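Local coordinates for protein factor essential for expression of methicillin resistance (Staphylococcus aureus, PDB 1LRZ) that catalyses the addition of glycines 2 and 3 to the pentaglycine bridge of Staphylococcus aureus peptidoglycan, using glycyl-tRNA as donor, at residues A[305-308]-A[309-313]; A[318-322]-A[323-327]; A[351-355]-A[356-360]. One frame throughout, in Å; residues are numbered along the deposited sequence.

Contact 1 (A[305-308]-A[309-313]); sequences EEHG and NELPI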
ATOM      1  N   GLU A 305      25.902 -19.842   7.495  1.00 34.15           N
ATOM      2  CA  GLU A 305      25.892 -21.214   7.989  1.00 36.02           C
ATOM      3  C   GLU A 305      24.634 -21.527   8.781  1.00 34.79           C
ATOM      4  O   GLU A 305      24.105 -22.629   8.702  1.00 33.30           O
ATOM      5  CB  GLU A 305      27.122 -21.495   8.854  1.00 40.82           C
ATOM      6  CG  GLU A 305      28.429 -21.442   8.081  1.00 52.18           C
ATOM      7  CD  GLU A 305      29.546 -22.217   8.758  1.00 58.55           C
ATOM      8  OE1 GLU A 305      29.774 -21.996   9.970  1.00 61.91           O
ATOM      9  OE2 GLU A 305      30.198 -23.042   8.074  1.00 61.25           O
ATOM     10  N   GLU A 306      24.145 -20.563   9.547  1.00 34.72           N
ATOM     11  CA  GLU A 306      22.946 -20.804  10.327  1.00 36.10           C
ATOM     12  C   GLU A 306      21.647 -20.760   9.520  1.00 37.32           C
ATOM     13  O   GLU A 306      20.769 -21.604   9.707  1.00 36.76           O
ATOM     14  CB  GLU A 306      22.851 -19.804  11.476  1.00 38.64           C
ATOM     15  CG  GLU A 306      21.456 -19.711  12.078  1.00 45.00           C
ATOM     16  CD  GLU A 306      21.427 -18.956  13.390  1.00 50.60           C
ATOM     17  OE1 GLU A 306      22.025 -17.859  13.465  1.00 56.42           O
ATOM     18  OE2 GLU A 306      20.799 -19.458  14.347  1.00 53.17           O
ATOM     19  N   HIS A 307      21.536 -19.796   8.611  1.00 35.80           N
ATOM     20  CA  HIS A 307      20.305 -19.627   7.841  1.00 34.79           C
ATOM     21  C   HIS A 307      20.329 -20.077   6.389  1.00 31.41           C
ATOM     22  O   HIS A 307      19.280 -20.212   5.775  1.00 33.42           O
ATOM     23  CB  HIS A 307      19.885 -18.151   7.884  1.00 35.77           C
ATOM     24  CG  HIS A 307      19.880 -17.563   9.261  1.00 35.02           C
ATOM     25  ND1 HIS A 307      18.822 -17.710  10.131  1.00 35.96           N
ATOM     26  CD2 HIS A 307      20.822 -16.857   9.929  1.00 36.10           C
ATOM     27  CE1 HIS A 307      19.112 -17.120  11.278  1.00 38.17           C
ATOM     28  NE2 HIS A 307      20.321 -16.595  11.182  1.00 36.66           N
ATOM     29  N   GLY A 308      21.509 -20.314   5.835  1.00 31.10           N
ATOM     30  CA  GLY A 308      21.579 -20.701   4.437  1.00 29.35           C
ATOM     31  C   GLY A 308      22.084 -19.511   3.642  1.00 28.70           C
ATOM     32  O   GLY A 308      22.326 -18.454   4.218  1.00 28.33           O
ATOM     33  N   ASN A 309      22.226 -19.644   2.328  1.00 27.58           N
ATOM     34  CA  ASN A 309      22.755 -18.529   1.557  1.00 28.89           C
ATOM     35  C   ASN A 309      21.824 -17.330   1.360  1.00 29.07           C
ATOM     36  O   ASN A 309      22.303 -16.231   1.077  1.00 28.92           O
ATOM     37  CB  ASN A 309      23.269 -19.000   0.200  1.00 27.24           C
ATOM     38  CG  ASN A 309      24.094 -17.938  -0.492  1.00 27.78           C
ATOM     39  OD1 ASN A 309      23.767 -17.496  -1.594  1.00 31.65           O
ATOM     40  ND2 ASN A 309      25.166 -17.510   0.159  1.00 25.58           N
ATOM     41  N   GLU A 310      20.513 -17.528   1.478  1.00 28.41           N
ATOM     42  CA  GLU A 310      19.596 -16.397   1.339  1.00 31.55           C
ATOM     43  C   GLU A 310      18.862 -16.109   2.633  1.00 30.27           C
ATOM     44  O   GLU A 310      18.140 -16.958   3.152  1.00 32.46           O
ATOM     45  CB  GLU A 310      18.539 -16.597   0.243  1.00 30.71           C
ATOM     46  CG  GLU A 310      17.709 -15.303   0.071  1.00 32.07           C
ATOM     47  CD  GLU A 310      16.572 -15.392  -0.938  1.00 29.22           C
ATOM     48  OE1 GLU A 310      15.510 -15.979  -0.619  1.00 33.65           O
ATOM     49  OE2 GLU A 310      16.737 -14.857  -2.050  1.00 28.61           O
ATOM     50  N   LEU A 311      19.053 -14.902   3.150  1.00 29.76           N
ATOM     51  CA  LEU A 311      18.380 -14.502   4.373  1.00 28.08           C
ATOM     52  C   LEU A 311      17.297 -13.481   4.038  1.00 27.46           C
ATOM     53  O   LEU A 311      17.593 -12.336   3.676  1.00 24.91           O
ATOM     54  CB  LEU A 311      19.363 -13.884   5.370  1.00 28.84           C
ATOM     55  CG  LEU A 311      18.694 -13.500   6.696  1.00 32.23           C
ATOM     56  CD1 LEU A 311      18.180 -14.761   7.377  1.00 31.46           C
ATOM     57  CD2 LEU A 311      19.670 -12.762   7.603  1.00 32.76           C
ATOM     58  N   PRO A 312      16.024 -13.894   4.118  1.00 27.71           N
ATOM     59  CA  PRO A 312      14.925 -12.968   3.825  1.00 24.96           C
ATOM     60  C   PRO A 312      14.786 -12.095   5.060  1.00 25.86           C
ATOM     61  O   PRO A 312      14.785 -12.620   6.174  1.00 25.36           O
ATOM     62  CB  PRO A 312      13.733 -13.897   3.620  1.00 22.94           C
ATOM     63  CG  PRO A 312      14.031 -15.028   4.563  1.00 29.49           C
ATOM     64  CD  PRO A 312      15.520 -15.260   4.364  1.00 28.99           C
ATOM     65  N   ILE A 313      14.683 -10.778   4.885  1.00 20.84           N
ATOM     66  CA  ILE A 313      14.576  -9.905   6.052  1.00 22.03           C
ATOM     67  C   ILE A 313      13.342  -9.002   6.137  1.00 21.78           C
ATOM     68  O   ILE A 313      13.016  -8.496   7.212  1.00 20.39           O
ATOM     69  CB  ILE A 313      15.841  -9.054   6.189  1.00 21.88           C
ATOM     70  CG1 ILE A 313      16.049  -8.211   4.933  1.00 19.69           C
ATOM     71  CG2 ILE A 313      17.051  -9.980   6.406  1.00 22.29           C
ATOM     72  CD1 ILE A 313      17.133  -7.157   5.096  1.00 19.42           C
TER
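H307 and L311 meet across a helix-to-strand turn at the foot of the long helical hairpin arm, where its second helix, 277-307, gives way to strand 310-320. G308 is the first residue to leave helical angles, and its backbone, with phi of 106°, would jam any side chain against the carbonyl of H307, which is why glycine suits the place. N309 follows with its CB 3.7 Å from G308 C while the amide end turns away from the turn. There ND2 makes a weak hydrogen bond to Q304, and the side chain rests on F245 and D246 of the arm's first helix; a short polar group fits this partly exposed corner. E310 begins the strand. Its chain is extended through its first two torsions, which carries the carboxylate away from the turn to a salt bridge with R194, and the side chain lies against L240 and Y242. L311 points to the other side of the strand and is the residue that reaches back to the helix. With CG set trans to the backbone N, its CD1 methyl is brought above the imidazole of H307, 4.2 Å from the ring centroid and 27° off the normal, a CH-pi contact. H307 is held from the opposite face as well, by CG of its own neighbour E306, 3.4 Å above the plane, and F336 meets the ring edge-to-face. A flat ring suits this position because it offers two faces to carbon atoms, and a branched leucine suits the buried start of the strand, where it also touches F245 and F336. L311 CD1 lies 3.8 Å from H307 CG, and about as near to H307 CB.

Contact 2 (A[318-322]-A[323-327]); sequences FFINP and FEVVY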
ATOM      1  N   PHE A 318       2.057  -5.590  -2.522  1.00 16.69           N
ATOM      2  CA  PHE A 318       1.637  -4.334  -3.130  1.00 15.65           C
ATOM      3  C   PHE A 318       0.668  -4.431  -4.298  1.00 17.89           C
ATOM      4  O   PHE A 318       0.819  -5.284  -5.172  1.00 17.74           O
ATOM      5  CB  PHE A 318       2.855  -3.561  -3.642  1.00 16.79           C
ATOM      6  CG  PHE A 318       3.731  -2.984  -2.564  1.00 17.45           C
ATOM      7  CD1 PHE A 318       4.598  -3.794  -1.839  1.00 14.78           C
ATOM      8  CD2 PHE A 318       3.701  -1.611  -2.295  1.00 14.48           C
ATOM      9  CE1 PHE A 318       5.427  -3.254  -0.853  1.00 16.61           C
ATOM     10  CE2 PHE A 318       4.518  -1.057  -1.317  1.00 15.59           C
ATOM     11  CZ  PHE A 318       5.390  -1.883  -0.588  1.00 17.11           C
ATOM     12  N   PHE A 319      -0.317  -3.533  -4.317  1.00 16.35           N
ATOM     13  CA  PHE A 319      -1.263  -3.457  -5.430  1.00 16.62           C
ATOM     14  C   PHE A 319      -0.825  -2.272  -6.292  1.00 18.95           C
ATOM     15  O   PHE A 319      -0.487  -1.193  -5.775  1.00 18.68           O
ATOM     16  CB  PHE A 319      -2.687  -3.276  -4.909  1.00 17.42           C
ATOM     17  CG  PHE A 319      -3.184  -4.459  -4.129  1.00 18.08           C
ATOM     18  CD1 PHE A 319      -3.858  -4.287  -2.924  1.00 19.20           C
ATOM     19  CD2 PHE A 319      -2.931  -5.756  -4.577  1.00 20.25           C
ATOM     20  CE1 PHE A 319      -4.271  -5.392  -2.174  1.00 20.18           C
ATOM     21  CE2 PHE A 319      -3.345  -6.869  -3.831  1.00 22.67           C
ATOM     22  CZ  PHE A 319      -4.013  -6.684  -2.628  1.00 22.46           C
ATOM     23  N   ILE A 320      -0.813  -2.474  -7.606  1.00 18.33           N
ATOM     24  CA  ILE A 320      -0.357  -1.440  -8.517  1.00 18.16           C
ATOM     25  C   ILE A 320      -1.387  -1.115  -9.584  1.00 19.52           C
ATOM     26  O   ILE A 320      -1.763  -1.964 -10.387  1.00 18.79           O
ATOM     27  CB  ILE A 320       0.970  -1.867  -9.220  1.00 22.69           C
ATOM     28  CG1 ILE A 320       2.057  -2.148  -8.172  1.00 23.93           C
ATOM     29  CG2 ILE A 320       1.433  -0.789 -10.188  1.00 17.98           C
ATOM     30  CD1 ILE A 320       1.956  -3.513  -7.551  1.00 28.71           C
ATOM     31  N   ASN A 321      -1.844   0.125  -9.581  1.00 17.42           N
ATOM     32  CA  ASN A 321      -2.811   0.571 -10.558  1.00 19.71           C
ATOM     33  C   ASN A 321      -2.424   1.980 -10.976  1.00 16.97           C
ATOM     34  O   ASN A 321      -1.606   2.630 -10.316  1.00 16.60           O
ATOM     35  CB  ASN A 321      -4.219   0.509  -9.955  1.00 20.11           C
ATOM     36  CG  ASN A 321      -4.647  -0.923  -9.660  1.00 23.71           C
ATOM     37  OD1 ASN A 321      -5.092  -1.644 -10.557  1.00 23.22           O
ATOM     38  ND2 ASN A 321      -4.481  -1.351  -8.406  1.00 17.73           N
ATOM     39  N   PRO A 322      -2.986   2.460 -12.087  1.00 15.39           N
ATOM     40  CA  PRO A 322      -2.654   3.809 -12.555  1.00 15.92           C
ATOM     41  C   PRO A 322      -2.802   4.921 -11.518  1.00 15.52           C
ATOM     42  O   PRO A 322      -2.012   5.864 -11.496  1.00 15.32           O
ATOM     43  CB  PRO A 322      -3.592   3.999 -13.749  1.00 17.06           C
ATOM     44  CG  PRO A 322      -3.713   2.584 -14.296  1.00 19.40           C
ATOM     45  CD  PRO A 322      -3.922   1.794 -13.012  1.00 16.34           C
ATOM     46  N   PHE A 323      -3.806   4.818 -10.652  1.00 14.45           N
ATOM     47  CA  PHE A 323      -4.032   5.861  -9.658  1.00 12.54           C
ATOM     48  C   PHE A 323      -3.033   5.869  -8.502  1.00 14.34           C
ATOM     49  O   PHE A 323      -2.686   6.926  -7.982  1.00 14.25           O
ATOM     50  CB  PHE A 323      -5.444   5.733  -9.079  1.00 15.23           C
ATOM     51  CG  PHE A 323      -5.743   6.719  -7.979  1.00 14.46           C
ATOM     52  CD1 PHE A 323      -5.614   8.088  -8.202  1.00 13.48           C
ATOM     53  CD2 PHE A 323      -6.198   6.280  -6.735  1.00 15.77           C
ATOM     54  CE1 PHE A 323      -5.937   9.012  -7.198  1.00 15.29           C
ATOM     55  CE2 PHE A 323      -6.524   7.191  -5.725  1.00 15.16           C
ATOM     56  CZ  PHE A 323      -6.394   8.559  -5.958  1.00 13.79           C
ATOM     57  N   GLU A 324      -2.567   4.693  -8.098  1.00 13.82           N
ATOM     58  CA  GLU A 324      -1.652   4.642  -6.962  1.00 14.49           C
ATOM     59  C   GLU A 324      -1.026   3.274  -6.754  1.00 14.37           C
ATOM     60  O   GLU A 324      -1.495   2.254  -7.279  1.00 12.97           O
ATOM     61  CB  GLU A 324      -2.421   4.993  -5.685  1.00 15.07           C
ATOM     62  CG  GLU A 324      -3.595   4.008  -5.455  1.00 14.16           C
ATOM     63  CD  GLU A 324      -4.412   4.268  -4.186  1.00 16.76           C
ATOM     64  OE1 GLU A 324      -5.507   3.675  -4.072  1.00 12.59           O
ATOM     65  OE2 GLU A 324      -3.973   5.043  -3.305  1.00 13.74           O
ATOM     66  N   VAL A 325       0.041   3.272  -5.965  1.00 13.06           N
ATOM     67  CA  VAL A 325       0.705   2.048  -5.569  1.00 13.38           C
ATOM     68  C   VAL A 325       0.242   1.927  -4.109  1.00 15.57           C
ATOM     69  O   VAL A 325       0.266   2.917  -3.364  1.00 14.24           O
ATOM     70  CB  VAL A 325       2.240   2.181  -5.624  1.00 14.26           C
ATOM     71  CG1 VAL A 325       2.892   1.033  -4.856  1.00 12.08           C
ATOM     72  CG2 VAL A 325       2.700   2.146  -7.081  1.00 11.88           C
ATOM     73  N   VAL A 326      -0.207   0.740  -3.711  1.00 15.81           N
ATOM     74  CA  VAL A 326      -0.683   0.538  -2.354  1.00 15.22           C
ATOM     75  C   VAL A 326       0.148  -0.476  -1.592  1.00 18.39           C
ATOM     76  O   VAL A 326       0.349  -1.595  -2.065  1.00 19.32           O
ATOM     77  CB  VAL A 326      -2.150   0.028  -2.334  1.00 16.39           C
ATOM     78  CG1 VAL A 326      -2.573  -0.293  -0.889  1.00 14.41           C
ATOM     79  CG2 VAL A 326      -3.091   1.075  -2.929  1.00 13.79           C
ATOM     80  N   TYR A 327       0.642  -0.071  -0.427  1.00 16.50           N
ATOM     81  CA  TYR A 327       1.384  -0.970   0.455  1.00 17.54           C
ATOM     82  C   TYR A 327       0.264  -1.617   1.292  1.00 17.87           C
ATOM     83  O   TYR A 327      -0.177  -1.063   2.303  1.00 13.91           O
ATOM     84  CB  TYR A 327       2.321  -0.171   1.356  1.00 18.08           C
ATOM     85  CG  TYR A 327       2.931  -0.972   2.480  1.00 21.32           C
ATOM     86  CD1 TYR A 327       3.501  -2.225   2.244  1.00 20.24           C
ATOM     87  CD2 TYR A 327       2.976  -0.461   3.778  1.00 21.02           C
ATOM     88  CE1 TYR A 327       4.100  -2.950   3.270  1.00 22.98           C
ATOM     89  CE2 TYR A 327       3.578  -1.179   4.815  1.00 26.42           C
ATOM     90  CZ  TYR A 327       4.134  -2.420   4.554  1.00 25.93           C
ATOM     91  OH  TYR A 327       4.720  -3.135   5.577  1.00 30.67           O
TER
HETATM   92  O   HOH W   1      -3.536   0.382  -6.417  1.00 20.88           O
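F319 and V326 form the hydrogen-bonded pair of a beta hairpin, strands 310-320 and 325-332, closed by a two-residue turn of P322 and F323. F319 N donates to V326 O at 3.0 Å, and V326 N returns a straighter bond to F319 O at 2.8 Å, with an N-H...O angle of 167°. Each acceptor also meets a CA-H: V326 O that of F318, F319 O that of V325. Near the turn N321 N donates to E324 O at 3.2 Å, whereas the reverse bond, from E324 N to N321 O, is weak. E324 O has a second donor, for a water gives it a hydrogen at 2.9 Å and takes one from N321 ND2 at 2.8 Å, bridging the amide to the backbone of E324 across the turn. The other end of that amide, OD1, accepts from R235, so both its polar atoms are used and its rotation is fixed. E324 extends from the hairpin to a carboxylate shared by Y110, R360 and N362. Proline, with no N-H to give, has backbone angles that, with those of F323, suit the turn; F323 turns its ring out to Y20, R360 and Y110. On the face carrying F318, I320, V325 and Y327, F318 CZ comes to 3.4 Å from Y327 CD1, the rings oblique at 34°, while F318 CD2 packs on V325 CG1. F318 takes CG anti to its carbonyl carbon (chi1 -71°), which lays the ring across the neighbouring strand. On the other face F319 CB and V326 CB lie 4.2 Å apart. The chemistry implies a division of labour: apolar side chains line the paired strands, while the partnered polar groups of N321 and E324 cluster at the turn end and fix its orientation.

Contact 3 (A[351-355]-A[356-360]); sequences NYALN and HGIDR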
ATOM      1  N   ASN A 351      10.046   4.035  -5.736  1.00 14.21           N
ATOM      2  CA  ASN A 351      10.742   4.261  -7.003  1.00 14.55           C
ATOM      3  C   ASN A 351       9.983   3.671  -8.176  1.00 18.58           C
ATOM      4  O   ASN A 351      10.020   4.220  -9.286  1.00 18.21           O
ATOM      5  CB  ASN A 351      12.168   3.707  -6.947  1.00 16.08           C
ATOM      6  CG  ASN A 351      13.161   4.757  -6.474  1.00 23.87           C
ATOM      7  OD1 ASN A 351      13.482   5.690  -7.215  1.00 23.15           O
ATOM      8  ND2 ASN A 351      13.623   4.635  -5.225  1.00 23.82           N
ATOM      9  N   TYR A 352       9.296   2.552  -7.935  1.00 16.01           N
ATOM     10  CA  TYR A 352       8.497   1.933  -8.979  1.00 15.99           C
ATOM     11  C   TYR A 352       7.501   3.002  -9.457  1.00 18.45           C
ATOM     12  O   TYR A 352       7.396   3.285 -10.653  1.00 17.11           O
ATOM     13  CB  TYR A 352       7.733   0.730  -8.423  1.00 14.31           C
ATOM     14  CG  TYR A 352       6.850   0.044  -9.449  1.00 17.10           C
ATOM     15  CD1 TYR A 352       7.193  -1.210  -9.970  1.00 18.29           C
ATOM     16  CD2 TYR A 352       5.674   0.655  -9.910  1.00 19.93           C
ATOM     17  CE1 TYR A 352       6.382  -1.844 -10.925  1.00 20.01           C
ATOM     18  CE2 TYR A 352       4.860   0.037 -10.863  1.00 17.68           C
ATOM     19  CZ  TYR A 352       5.221  -1.211 -11.364  1.00 22.52           C
ATOM     20  OH  TYR A 352       4.429  -1.822 -12.305  1.00 23.88           O
ATOM     21  N   ALA A 353       6.782   3.601  -8.508  1.00 17.04           N
ATOM     22  CA  ALA A 353       5.792   4.638  -8.822  1.00 14.88           C
ATOM     23  C   ALA A 353       6.404   5.837  -9.565  1.00 16.58           C
ATOM     24  O   ALA A 353       5.840   6.313 -10.557  1.00 14.35           O
ATOM     25  CB  ALA A 353       5.102   5.116  -7.535  1.00 12.49           C
ATOM     26  N   LEU A 354       7.544   6.323  -9.085  1.00 13.75           N
ATOM     27  CA  LEU A 354       8.217   7.459  -9.711  1.00 16.41           C
ATOM     28  C   LEU A 354       8.652   7.146 -11.147  1.00 18.26           C
ATOM     29  O   LEU A 354       8.477   7.958 -12.045  1.00 18.46           O
ATOM     30  CB  LEU A 354       9.461   7.851  -8.909  1.00 17.48           C
ATOM     31  CG  LEU A 354       9.251   8.451  -7.526  1.00 20.61           C
ATOM     32  CD1 LEU A 354      10.604   8.609  -6.820  1.00 22.13           C
ATOM     33  CD2 LEU A 354       8.523   9.793  -7.675  1.00 19.23           C
ATOM     34  N   ASN A 355       9.229   5.967 -11.343  1.00 17.82           N
ATOM     35  CA  ASN A 355       9.709   5.564 -12.655  1.00 18.43           C
ATOM     36  C   ASN A 355       8.599   5.236 -13.658  1.00 20.44           C
ATOM     37  O   ASN A 355       8.786   5.399 -14.866  1.00 18.75           O
ATOM     38  CB  ASN A 355      10.636   4.351 -12.525  1.00 15.09           C
ATOM     39  CG  ASN A 355      11.898   4.658 -11.740  1.00 19.27           C
ATOM     40  OD1 ASN A 355      12.343   5.799 -11.686  1.00 20.87           O
ATOM     41  ND2 ASN A 355      12.490   3.632 -11.145  1.00 20.82           N
ATOM     42  N   HIS A 356       7.443   4.802 -13.168  1.00 19.29           N
ATOM     43  CA  HIS A 356       6.374   4.417 -14.078  1.00 21.00           C
ATOM     44  C   HIS A 356       5.090   5.222 -14.051  1.00 20.77           C
ATOM     45  O   HIS A 356       4.001   4.680 -14.249  1.00 23.17           O
ATOM     46  CB  HIS A 356       6.091   2.928 -13.898  1.00 21.72           C
ATOM     47  CG  HIS A 356       7.322   2.087 -14.020  1.00 20.79           C
ATOM     48  ND1 HIS A 356       7.992   1.925 -15.214  1.00 21.87           N
ATOM     49  CD2 HIS A 356       8.063   1.447 -13.084  1.00 21.78           C
ATOM     50  CE1 HIS A 356       9.097   1.227 -15.007  1.00 24.39           C
ATOM     51  NE2 HIS A 356       9.163   0.926 -13.721  1.00 27.52           N
ATOM     52  N   GLY A 357       5.239   6.522 -13.807  1.00 21.70           N
ATOM     53  CA  GLY A 357       4.116   7.450 -13.827  1.00 18.35           C
ATOM     54  C   GLY A 357       2.930   7.309 -12.890  1.00 19.61           C
ATOM     55  O   GLY A 357       1.809   7.628 -13.277  1.00 17.31           O
ATOM     56  N   ILE A 358       3.149   6.834 -11.668  1.00 16.18           N
ATOM     57  CA  ILE A 358       2.057   6.728 -10.710  1.00 14.17           C
ATOM     58  C   ILE A 358       2.416   7.801  -9.689  1.00 14.58           C
ATOM     59  O   ILE A 358       3.470   7.729  -9.038  1.00 13.34           O
ATOM     60  CB  ILE A 358       1.991   5.308 -10.085  1.00 13.02           C
ATOM     61  CG1 ILE A 358       1.656   4.290 -11.181  1.00 12.89           C
ATOM     62  CG2 ILE A 358       0.950   5.270  -8.971  1.00 11.72           C
ATOM     63  CD1 ILE A 358       1.894   2.815 -10.794  1.00 15.76           C
ATOM     64  N   ASP A 359       1.543   8.800  -9.569  1.00 14.71           N
ATOM     65  CA  ASP A 359       1.783   9.952  -8.699  1.00 17.92           C
ATOM     66  C   ASP A 359       1.307   9.881  -7.253  1.00 17.39           C
ATOM     67  O   ASP A 359       1.284  10.900  -6.556  1.00 15.52           O
ATOM     68  CB  ASP A 359       1.171  11.194  -9.345  1.00 20.72           C
ATOM     69  CG  ASP A 359       1.684  11.430 -10.753  1.00 23.83           C
ATOM     70  OD1 ASP A 359       2.911  11.316 -10.961  1.00 26.75           O
ATOM     71  OD2 ASP A 359       0.861  11.740 -11.637  1.00 25.61           O
ATOM     72  N   ARG A 360       0.941   8.695  -6.798  1.00 14.39           N
ATOM     73  CA  ARG A 360       0.449   8.545  -5.434  1.00 14.68           C
ATOM     74  C   ARG A 360       0.954   7.246  -4.827  1.00 14.77           C
ATOM     75  O   ARG A 360       0.839   6.187  -5.437  1.00 16.43           O
ATOM     76  CB  ARG A 360      -1.075   8.569  -5.462  1.00 13.41           C
ATOM     77  CG  ARG A 360      -1.777   8.253  -4.151  1.00 13.92           C
ATOM     78  CD  ARG A 360      -3.266   8.574  -4.321  1.00 15.01           C
ATOM     79  NE  ARG A 360      -4.130   7.918  -3.345  1.00 13.69           N
ATOM     80  CZ  ARG A 360      -4.959   8.554  -2.523  1.00 15.21           C
ATOM     81  NH1 ARG A 360      -5.033   9.885  -2.538  1.00 12.24           N
ATOM     82  NH2 ARG A 360      -5.758   7.855  -1.720  1.00 14.68           N
TER
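H356 N completes the last regular turn of helix 341-355 by bonding to Y352 O at 2.9 Å, after which the chain reverses through G357 and I358 N reaches back to A353 O at 3.0 Å and 166°. With this 6→1 bond, a glycine of positive phi (61°) just before its donor and an apolar contact between A353 and I358, the turn resembles a Schellman motif, but it lacks the 5→2 bond: G357 N lies 4.0 Å from L354 O. A353 O also receives a weak bond from H356 N. A353 and I358 bring their CB atoms to 4.0 Å; the small alanine lets the strand-bound chain pass close, and branched isoleucine fills the buried side. I358 CD1 continues to the edge of the Y352 ring, meeting CE2 near the ring plane. Y352 has its CG trans to the backbone N, which swings the phenol toward the cap, and CD2 of H356 lies 3.9 Å above the plane of the Y352 ring, over its centre, in an edge-to-face pair with planes at 59°. N355 CB covers part of one face of the H356 imidazole while the edge at CD2 is turned to Y352, and the histidine remains exposed. The cap thus ends the helix within a beta-alpha-beta crossover from strand 325-332 to strand 360-365. Its chemistry implies a two-sided stop: backbone N-H groups satisfy the carbonyls of Y352 and A353, and the A353-I358 contact places apolar carbon on the side facing I320 and V325.

Overall arrangement
Contacts 1 and 2 lie toward the two ends of strand 310-320, their centres about 30 Å apart, so one strand runs from the foot of the helical arm to the hairpin of contact 2, whose centre is about 7 Å from the centre of the chain. Contact 3 lies against the face of the sheet carrying I320 and V325 and leads into strand 360-365, beside 325-332; its centre is about 9 Å from that of contact 2 and about 31 Å from that of contact 1. Contacts 2 and 3 touch directly: E324 OE2 and R360 NE form a salt bridge of 2.9 Å, V325 N probably bonds to R360 O, and I358 packs on E324. Contact 1 touches neither.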